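Local atomic coordinates of nicotinamide-nucleotide adenylyltransferase NadR family / Ribosylnicotinamide kinase (Lactococcus lactis subsp. cremoris, PDB entry 6GYE), a protein that binds nicotinamide riboside and probably phosphorylates it, acting as a ribosylnicotinamide kinase of the NadR family, which also includes nicotinamide-nucleotide adenylyltransferases. Residues A[69-74]-A[79-84]; A[230-235]-A[271-276]. All blocks are in the same frame, centred on the assembly; numbering follows the deposited sequence. Where two conformers were deposited one is given.

Contact 1. Residues A[69-74]-A[79-84]. With SO4 (sulfate ion), chain D.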
ATOM      1  N   TYR A  69     -10.572  -3.806   2.583  1.00 50.68           N
ATOM      2  CA  TYR A  69      -9.468  -4.742   2.408  1.00 49.18           C
ATOM      3  C   TYR A  69      -9.807  -6.125   2.969  1.00 56.83           C
ATOM      4  O   TYR A  69      -9.444  -7.152   2.379  1.00 51.45           O
ATOM      5  CB  TYR A  69      -8.210  -4.192   3.069  1.00 48.93           C
ATOM      6  CG  TYR A  69      -7.549  -3.082   2.300  1.00 53.14           C
ATOM      7  CD1 TYR A  69      -8.128  -2.572   1.144  1.00 47.27           C
ATOM      8  CD2 TYR A  69      -6.314  -2.573   2.704  1.00 55.56           C
ATOM      9  CE1 TYR A  69      -7.513  -1.565   0.424  1.00 49.43           C
ATOM     10  CE2 TYR A  69      -5.682  -1.556   1.982  1.00 55.47           C
ATOM     11  CZ  TYR A  69      -6.286  -1.065   0.841  1.00 58.19           C
ATOM     12  OH  TYR A  69      -5.669  -0.057   0.123  1.00 64.29           O
ATOM     13  N   LEU A  70     -10.466  -6.170   4.130  1.00 55.51           N
ATOM     14  CA  LEU A  70     -10.871  -7.449   4.709  1.00 54.27           C
ATOM     15  C   LEU A  70     -11.878  -8.167   3.823  1.00 54.84           C
ATOM     16  O   LEU A  70     -11.797  -9.389   3.640  1.00 57.70           O
ATOM     17  CB  LEU A  70     -11.459  -7.241   6.112  1.00 63.05           C
ATOM     18  CG  LEU A  70     -10.581  -7.327   7.372  1.00 67.89           C
ATOM     19  CD1 LEU A  70     -10.310  -8.766   7.769  1.00 65.49           C
ATOM     20  CD2 LEU A  70      -9.278  -6.598   7.187  1.00 65.64           C
ATOM     21  N   ARG A  71     -12.852  -7.428   3.281  1.00 52.02           N
ATOM     22  CA  ARG A  71     -13.824  -8.056   2.399  1.00 52.69           C
ATOM     23  C   ARG A  71     -13.124  -8.720   1.229  1.00 59.67           C
ATOM     24  O   ARG A  71     -13.451  -9.852   0.860  1.00 64.15           O
ATOM     25  CB  ARG A  71     -14.844  -7.029   1.900  1.00 54.63           C
ATOM     26  CG  ARG A  71     -15.970  -6.738   2.871  1.00 55.67           C
ATOM     27  CD  ARG A  71     -16.943  -7.899   2.978  1.00 54.25           C
ATOM     28  NE  ARG A  71     -18.115  -7.530   3.774  1.00 56.19           N
ATOM     29  CZ  ARG A  71     -19.169  -6.873   3.294  1.00 59.46           C
ATOM     30  NH1 ARG A  71     -19.219  -6.520   2.019  1.00 57.11           N
ATOM     31  NH2 ARG A  71     -20.186  -6.576   4.083  1.00 65.35           N
ATOM     32  N   GLU A  72     -12.132  -8.040   0.657  1.00 60.31           N
ATOM     33  CA  GLU A  72     -11.384  -8.627  -0.442  1.00 60.79           C
ATOM     34  C   GLU A  72     -10.573  -9.822   0.044  1.00 58.11           C
ATOM     35  O   GLU A  72     -10.503 -10.854  -0.636  1.00 59.36           O
ATOM     36  CB  GLU A  72     -10.487  -7.569  -1.089  1.00 56.33           C
ATOM     37  CG  GLU A  72      -9.806  -8.050  -2.350  1.00 57.59           C
ATOM     38  CD  GLU A  72      -8.825  -7.039  -2.958  1.00 62.53           C
ATOM     39  OE1 GLU A  72      -8.934  -5.806  -2.714  1.00 57.95           O
ATOM     40  OE2 GLU A  72      -7.916  -7.503  -3.678  1.00 62.28           O
ATOM     41  N   ALA A  73      -9.969  -9.699   1.227  1.00 51.13           N
ATOM     42  CA  ALA A  73      -9.112 -10.758   1.745  1.00 50.84           C
ATOM     43  C   ALA A  73      -9.884 -12.040   1.960  1.00 52.00           C
ATOM     44  O   ALA A  73      -9.337 -13.125   1.761  1.00 59.41           O
ATOM     45  CB  ALA A  73      -8.452 -10.321   3.053  1.00 49.05           C
ATOM     46  N   PHE A  74     -11.154 -11.941   2.342  1.00 51.40           N
ATOM     47  CA  PHE A  74     -12.001 -13.106   2.560  1.00 55.89           C
ATOM     48  C   PHE A  74     -13.089 -13.223   1.482  1.00 56.31           C
ATOM     49  O   PHE A  74     -14.222 -13.629   1.754  1.00 60.15           O
ATOM     50  CB  PHE A  74     -12.568 -13.064   3.983  1.00 47.65           C
ATOM     51  CG  PHE A  74     -11.495 -13.220   5.063  1.00 52.63           C
ATOM     52  CD1 PHE A  74     -11.012 -14.482   5.408  1.00 50.11           C
ATOM     53  CD2 PHE A  74     -10.931 -12.108   5.677  1.00 45.99           C
ATOM     54  CE1 PHE A  74     -10.012 -14.645   6.372  1.00 52.68           C
ATOM     55  CE2 PHE A  74      -9.928 -12.247   6.637  1.00 48.69           C
ATOM     56  CZ  PHE A  74      -9.464 -13.527   6.995  1.00 46.37           C
ATOM     57  N   ASN A  79     -18.400 -19.550   4.842  1.00 87.82           N
ATOM     58  CA  ASN A  79     -19.016 -19.244   6.122  1.00 85.45           C
ATOM     59  C   ASN A  79     -18.352 -18.073   6.849  1.00 77.12           C
ATOM     60  O   ASN A  79     -18.415 -18.005   8.079  1.00 83.56           O
ATOM     61  CB  ASN A  79     -19.001 -20.498   7.003  1.00 98.53           C
ATOM     62  CG  ASN A  79     -17.575 -21.029   7.277  1.00104.01           C
ATOM     63  OD1 ASN A  79     -16.671 -20.889   6.453  1.00110.70           O
ATOM     64  ND2 ASN A  79     -17.390 -21.660   8.437  1.00 96.68           N
ATOM     65  N   ILE A  80     -17.704 -17.152   6.138  1.00 64.61           N
ATOM     66  CA  ILE A  80     -17.029 -16.032   6.788  1.00 60.30           C
ATOM     67  C   ILE A  80     -17.561 -14.732   6.213  1.00 57.88           C
ATOM     68  O   ILE A  80     -17.422 -14.475   5.014  1.00 70.54           O
ATOM     69  CB  ILE A  80     -15.497 -16.100   6.658  1.00 64.15           C
ATOM     70  CG1 ILE A  80     -14.943 -17.374   7.298  1.00 62.63           C
ATOM     71  CG2 ILE A  80     -14.845 -14.892   7.332  1.00 58.36           C
ATOM     72  CD1 ILE A  80     -13.460 -17.541   7.102  1.00 57.43           C
ATOM     73  N   LYS A  81     -18.166 -13.915   7.070  0.68 61.91           N
ATOM     74  CA  LYS A  81     -18.690 -12.604   6.726  0.68 63.24           C
ATOM     75  C   LYS A  81     -17.871 -11.540   7.444  0.68 62.40           C
ATOM     76  O   LYS A  81     -17.396 -11.759   8.561  0.68 65.61           O
ATOM     77  CB  LYS A  81     -20.168 -12.486   7.119  0.68 69.73           C
ATOM     78  CG  LYS A  81     -20.843 -11.161   6.745  0.68 77.15           C
ATOM     79  CD  LYS A  81     -21.085 -11.059   5.251  0.68 84.57           C
ATOM     80  CE  LYS A  81     -21.805  -9.769   4.861  0.68 85.98           C
ATOM     81  NZ  LYS A  81     -21.950  -9.692   3.378  0.68 84.97           N
ATOM     82  N   VAL A  82     -17.706 -10.389   6.794  1.00 61.64           N
ATOM     83  CA  VAL A  82     -16.946  -9.260   7.330  1.00 58.74           C
ATOM     84  C   VAL A  82     -17.896  -8.093   7.535  1.00 65.90           C
ATOM     85  O   VAL A  82     -18.635  -7.716   6.611  1.00 67.04           O
ATOM     86  CB  VAL A  82     -15.797  -8.831   6.397  1.00 56.72           C
ATOM     87  CG1 VAL A  82     -15.126  -7.582   6.958  1.00 55.25           C
ATOM     88  CG2 VAL A  82     -14.783  -9.955   6.226  1.00 54.23           C
ATOM     89  N   SER A  83     -17.861  -7.511   8.733  0.53 61.69           N
ATOM     90  CA  SER A  83     -18.760  -6.429   9.101  0.53 64.75           C
ATOM     91  C   SER A  83     -17.989  -5.356   9.860  0.53 66.53           C
ATOM     92  O   SER A  83     -16.910  -5.602  10.408  0.53 69.13           O
ATOM     93  CB  SER A  83     -19.928  -6.941   9.949  0.53 66.11           C
ATOM     94  OG  SER A  83     -19.468  -7.384  11.213  0.53 61.03           O
ATOM     95  N   MET A  84     -18.572  -4.164   9.902  1.00 66.15           N
ATOM     96  CA  MET A  84     -17.925  -2.968  10.417  1.00 62.53           C
ATOM     97  C   MET A  84     -18.614  -2.535  11.701  1.00 69.80           C
ATOM     98  O   MET A  84     -19.845  -2.413  11.728  1.00 66.71           O
ATOM     99  CB  MET A  84     -18.010  -1.848   9.377  1.00 65.36           C
ATOM    100  CG  MET A  84     -16.861  -0.877   9.353  1.00 74.97           C
ATOM    101  SD  MET A  84     -17.035   0.338   8.029  1.00 82.36           S
ATOM    102  CE  MET A  84     -18.191   1.483   8.771  1.00 81.93           C
TER
HETATM  103  S   SO4 D 402      -3.101   2.156   0.104  1.00 80.27           S
HETATM  104  O1  SO4 D 402      -3.351   0.770   0.458  1.00 65.47           O
HETATM  105  O2  SO4 D 402      -3.771   2.443  -1.166  1.00 92.10           O
HETATM  106  O3  SO4 D 402      -3.636   3.055   1.117  1.00 92.82           O
HETATM  107  O4  SO4 D 402      -1.662   2.391   0.002  1.00 77.91           O
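Arg71 and Val82 illustrate how one long polar side chain can cover the solvent-facing edge of an apolar helix-strand interface. The arginine grips the Val82 carbonyl side-on, with two of its nitrogens, NE and NH2, on a single oxygen. Arg71 NE lies 2.9 Å from Val82 O and gives the straighter bond, at 157°, whereas Arg71 NH2 reaches the same atom at 3.2 Å and a more bent 139°. Because the oxygen lies almost in the guanidinium plane, the paired bonds should restrain rotation of that group. The chain folds over at chi2 (-72°), bringing Arg71 CD within 3.7 Å of Val82 CB. Lys81 NZ lies over one guanidinium face, a like-charge approach that is doubtful because two lysine conformers were deposited. Inward of this exposed side the contact is buried and apolar, close where Val82 CG1 meets Leu70 CB at 3.8 Å, looser where Ile80 CD1 comes obliquely to Phe74 CD1 at 4.3 Å. Tyr69 points elsewhere, its hydroxyl in a hydrogen bond, modelled as doubtfully short, to a sulfate that Lys65 also holds; a phenylalanine here would probably leave the sulfate without this mate. Segment 69-73 runs antiparallel to 80-84; helix 63-73 lies in the beta-alpha-beta crossover linking strand 43-50 to its parallel neighbour 80-86, while helix 28-40 supplies Ile34 and Tyr35 against Phe74 and Ile80.

Contact 2. Residues A[230-235]-A[271-276]; sequences DDYARM and LYLPKE
The aromatic ring of Tyr232 meets the branched end of Leu273 along one side, in a slanting approach that involves both methyls. Leu273 CD2 lies 3.8 Å from Tyr232 CD2, and Leu273 CD1 comes to 3.9 Å from the same ring carbon, so the fork of the leucine rests against the CD2-CE2 side of the tyrosine. The second ring, that of Tyr272, has Leu271 CB from its own segment over one face, 3.8 Å above the plane and displaced toward the rim; Trp316 also meets this ring, with the two planes only about 15° apart. Between the aromatics the touch is slight: Tyr232 OH reaches Tyr272 CB at 4.0 Å, and the two side chains cross at a slant. The bond from CA to CB of Tyr232 points toward the other segment, and CG, anti to the carbonyl carbon (chi1 -78°), places the CD2-CE2 side by Leu273. Here one helix packs against the short connection between two consecutive helices, within the AAA family region of the P-loop NTPase clan. Helix 229-247, which carries the riboside-binding residues Tyr240, Asn243 and Ser244 further along, meets the junction where helix 262-272 ends and Pro274 takes the N-cap position of helix 275-290. No hydrogen bond spans the two segments, and their mutual burial is modest, 135 Å² in all. Further cover for Tyr232 comes from Thr265 and Tyr268 of helix 262-272, while Leu281 of helix 275-290 touches both Tyr232 and Leu273.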
ATOM      1  N   ASP A 230      -1.473  13.923 -27.004  1.00 62.03           N
ATOM      2  CA  ASP A 230      -2.193  12.712 -26.644  1.00 58.83           C
ATOM      3  C   ASP A 230      -1.241  11.566 -26.340  1.00 59.68           C
ATOM      4  O   ASP A 230      -1.552  10.711 -25.501  1.00 54.18           O
ATOM      5  CB  ASP A 230      -3.153  12.349 -27.763  1.00 69.31           C
ATOM      6  CG  ASP A 230      -4.026  11.188 -27.412  1.00 95.36           C
ATOM      7  OD1 ASP A 230      -4.715  11.254 -26.369  1.00109.87           O
ATOM      8  OD2 ASP A 230      -4.030  10.215 -28.187  1.00 97.83           O
ATOM      9  N   ASP A 231      -0.078  11.541 -26.996  1.00 48.14           N
ATOM     10  CA  ASP A 231       0.941  10.568 -26.640  1.00 52.10           C
ATOM     11  C   ASP A 231       1.396  10.762 -25.198  1.00 60.02           C
ATOM     12  O   ASP A 231       1.531   9.789 -24.443  1.00 60.43           O
ATOM     13  CB  ASP A 231       2.124  10.699 -27.593  1.00 53.37           C
ATOM     14  CG  ASP A 231       1.727  10.483 -29.039  1.00 59.42           C
ATOM     15  OD1 ASP A 231       1.124   9.432 -29.335  1.00 53.80           O
ATOM     16  OD2 ASP A 231       2.019  11.368 -29.870  1.00 61.76           O
ATOM     17  N   TYR A 232       1.640  12.020 -24.802  1.00 57.41           N
ATOM     18  CA  TYR A 232       2.066  12.292 -23.436  1.00 53.68           C
ATOM     19  C   TYR A 232       1.018  11.818 -22.446  1.00 50.49           C
ATOM     20  O   TYR A 232       1.351  11.197 -21.431  1.00 52.98           O
ATOM     21  CB  TYR A 232       2.376  13.783 -23.258  1.00 55.38           C
ATOM     22  CG  TYR A 232       3.720  14.169 -23.831  1.00 52.34           C
ATOM     23  CD1 TYR A 232       4.886  13.984 -23.097  1.00 59.60           C
ATOM     24  CD2 TYR A 232       3.828  14.701 -25.113  1.00 53.87           C
ATOM     25  CE1 TYR A 232       6.133  14.316 -23.613  1.00 56.46           C
ATOM     26  CE2 TYR A 232       5.068  15.042 -25.644  1.00 50.36           C
ATOM     27  CZ  TYR A 232       6.215  14.846 -24.889  1.00 56.94           C
ATOM     28  OH  TYR A 232       7.449  15.173 -25.399  1.00 63.86           O
ATOM     29  N   ALA A 233      -0.258  12.054 -22.756  1.00 51.91           N
ATOM     30  CA  ALA A 233      -1.317  11.585 -21.877  1.00 54.41           C
ATOM     31  C   ALA A 233      -1.247  10.077 -21.719  1.00 57.71           C
ATOM     32  O   ALA A 233      -1.316   9.555 -20.598  1.00 62.13           O
ATOM     33  CB  ALA A 233      -2.679  12.002 -22.417  1.00 54.64           C
ATOM     34  N   ARG A 234      -1.095   9.356 -22.834  0.56 52.74           N
ATOM     35  CA  ARG A 234      -1.009   7.902 -22.754  0.56 51.93           C
ATOM     36  C   ARG A 234       0.249   7.447 -22.020  0.56 53.22           C
ATOM     37  O   ARG A 234       0.229   6.404 -21.356  0.56 54.27           O
ATOM     38  CB  ARG A 234      -1.079   7.290 -24.156  0.56 50.89           C
ATOM     39  CG  ARG A 234      -2.516   7.047 -24.621  0.56 51.41           C
ATOM     40  CD  ARG A 234      -2.586   6.672 -26.084  0.56 59.61           C
ATOM     41  NE  ARG A 234      -3.968   6.632 -26.555  0.56 67.26           N
ATOM     42  CZ  ARG A 234      -4.644   5.517 -26.810  0.56 73.02           C
ATOM     43  NH1 ARG A 234      -4.056   4.335 -26.656  0.56 72.74           N
ATOM     44  NH2 ARG A 234      -5.904   5.590 -27.232  0.56 75.27           N
ATOM     45  N   MET A 235       1.339   8.217 -22.106  1.00 46.22           N
ATOM     46  CA  MET A 235       2.526   7.877 -21.332  1.00 45.62           C
ATOM     47  C   MET A 235       2.325   8.123 -19.842  1.00 51.90           C
ATOM     48  O   MET A 235       2.892   7.401 -19.017  1.00 52.64           O
ATOM     49  CB  MET A 235       3.735   8.650 -21.857  1.00 47.65           C
ATOM     50  CG  MET A 235       4.262   8.052 -23.142  1.00 57.64           C
ATOM     51  SD  MET A 235       5.651   8.895 -23.892  1.00 65.92           S
ATOM     52  CE  MET A 235       5.227  10.570 -23.529  1.00 66.93           C
ATOM     53  N   LEU A 271       9.017  20.943 -21.511  1.00 70.69           N
ATOM     54  CA  LEU A 271      10.068  21.388 -22.419  1.00 62.81           C
ATOM     55  C   LEU A 271       9.638  21.375 -23.872  1.00 71.17           C
ATOM     56  O   LEU A 271      10.112  22.204 -24.653  1.00 76.15           O
ATOM     57  CB  LEU A 271      11.313  20.522 -22.269  1.00 64.89           C
ATOM     58  CG  LEU A 271      12.086  20.734 -20.970  1.00 69.52           C
ATOM     59  CD1 LEU A 271      13.350  19.909 -20.966  1.00 62.75           C
ATOM     60  CD2 LEU A 271      12.408  22.195 -20.862  1.00 68.55           C
ATOM     61  N   TYR A 272       8.780  20.441 -24.276  1.00 74.83           N
ATOM     62  CA  TYR A 272       8.539  20.235 -25.695  1.00 70.08           C
ATOM     63  C   TYR A 272       7.107  20.475 -26.154  1.00 69.61           C
ATOM     64  O   TYR A 272       6.894  20.645 -27.356  1.00 67.53           O
ATOM     65  CB  TYR A 272       8.959  18.813 -26.102  1.00 70.22           C
ATOM     66  CG  TYR A 272      10.426  18.544 -25.837  1.00 81.94           C
ATOM     67  CD1 TYR A 272      11.413  19.156 -26.601  1.00 89.90           C
ATOM     68  CD2 TYR A 272      10.828  17.683 -24.828  1.00 83.49           C
ATOM     69  CE1 TYR A 272      12.755  18.920 -26.370  1.00 95.22           C
ATOM     70  CE2 TYR A 272      12.173  17.442 -24.588  1.00 89.72           C
ATOM     71  CZ  TYR A 272      13.129  18.064 -25.361  1.00 95.16           C
ATOM     72  OH  TYR A 272      14.465  17.831 -25.131  1.00100.12           O
ATOM     73  N   LEU A 273       6.144  20.513 -25.270  1.00 70.67           N
ATOM     74  CA  LEU A 273       4.810  20.772 -25.792  1.00 68.68           C
ATOM     75  C   LEU A 273       4.541  22.264 -25.854  1.00 72.74           C
ATOM     76  O   LEU A 273       5.114  23.047 -25.088  1.00 77.07           O
ATOM     77  CB  LEU A 273       3.756  20.105 -24.911  1.00 68.20           C
ATOM     78  CG  LEU A 273       3.519  18.600 -25.017  1.00 66.32           C
ATOM     79  CD1 LEU A 273       2.484  18.176 -23.987  1.00 61.10           C
ATOM     80  CD2 LEU A 273       3.053  18.222 -26.426  1.00 63.47           C
ATOM     81  N   PRO A 274       3.648  22.695 -26.741  1.00 71.56           N
ATOM     82  CA  PRO A 274       3.155  24.075 -26.661  1.00 79.18           C
ATOM     83  C   PRO A 274       2.476  24.319 -25.321  1.00 78.52           C
ATOM     84  O   PRO A 274       1.948  23.402 -24.692  1.00 82.75           O
ATOM     85  CB  PRO A 274       2.158  24.172 -27.825  1.00 66.09           C
ATOM     86  CG  PRO A 274       2.552  23.099 -28.768  1.00 63.56           C
ATOM     87  CD  PRO A 274       3.083  21.976 -27.892  1.00 65.05           C
ATOM     88  N   LYS A 275       2.517  25.576 -24.877  1.00 92.26           N
ATOM     89  CA  LYS A 275       1.981  25.929 -23.565  1.00 92.59           C
ATOM     90  C   LYS A 275       0.543  25.452 -23.405  1.00 84.22           C
ATOM     91  O   LYS A 275       0.173  24.894 -22.368  1.00 87.03           O
ATOM     92  CB  LYS A 275       2.066  27.445 -23.354  1.00103.89           C
ATOM     93  CG  LYS A 275       3.369  28.082 -23.849  1.00115.54           C
ATOM     94  CD  LYS A 275       3.264  28.601 -25.298  1.00124.00           C
ATOM     95  CE  LYS A 275       4.198  27.854 -26.260  1.00118.57           C
ATOM     96  NZ  LYS A 275       3.985  28.293 -27.671  1.00119.46           N
ATOM     97  N   GLU A 276      -0.275  25.647 -24.434  1.00 83.30           N
ATOM     98  CA  GLU A 276      -1.681  25.284 -24.340  1.00 85.62           C
ATOM     99  C   GLU A 276      -1.842  23.796 -24.099  1.00 80.30           C
ATOM    100  O   GLU A 276      -2.651  23.378 -23.265  1.00 80.85           O
ATOM    101  CB  GLU A 276      -2.411  25.667 -25.623  1.00 88.68           C
ATOM    102  CG  GLU A 276      -2.003  26.996 -26.203  1.00110.33           C
ATOM    103  CD  GLU A 276      -0.724  26.886 -27.025  1.00123.05           C
ATOM    104  OE1 GLU A 276       0.305  27.468 -26.610  1.00127.48           O
ATOM    105  OE2 GLU A 276      -0.748  26.196 -28.071  1.00124.39           O
TER

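Overall arrangement
From the N terminus, the chain first builds the parallel five-stranded sheet, and contact 1 closes there over a four-residue connection, joining helix 63-73 to the outermost strand 80-86. The chain then completes this sheet and passes on to the second, four-stranded one. Contact 2 closes a much longer excursion, whose 35 intervening residues hold the rest of helix 229-247, strand 255-259 at the edge of that sheet, and most of helix 262-272; it ties helix 229-247 to the junction of helices 262-272 and 275-290. The contacts neither nest nor cross but follow in series on opposite sides of the chain's centre. The centres of contact 1 and contact 2 are about 43 Å apart, their nearest atoms about 22 Å.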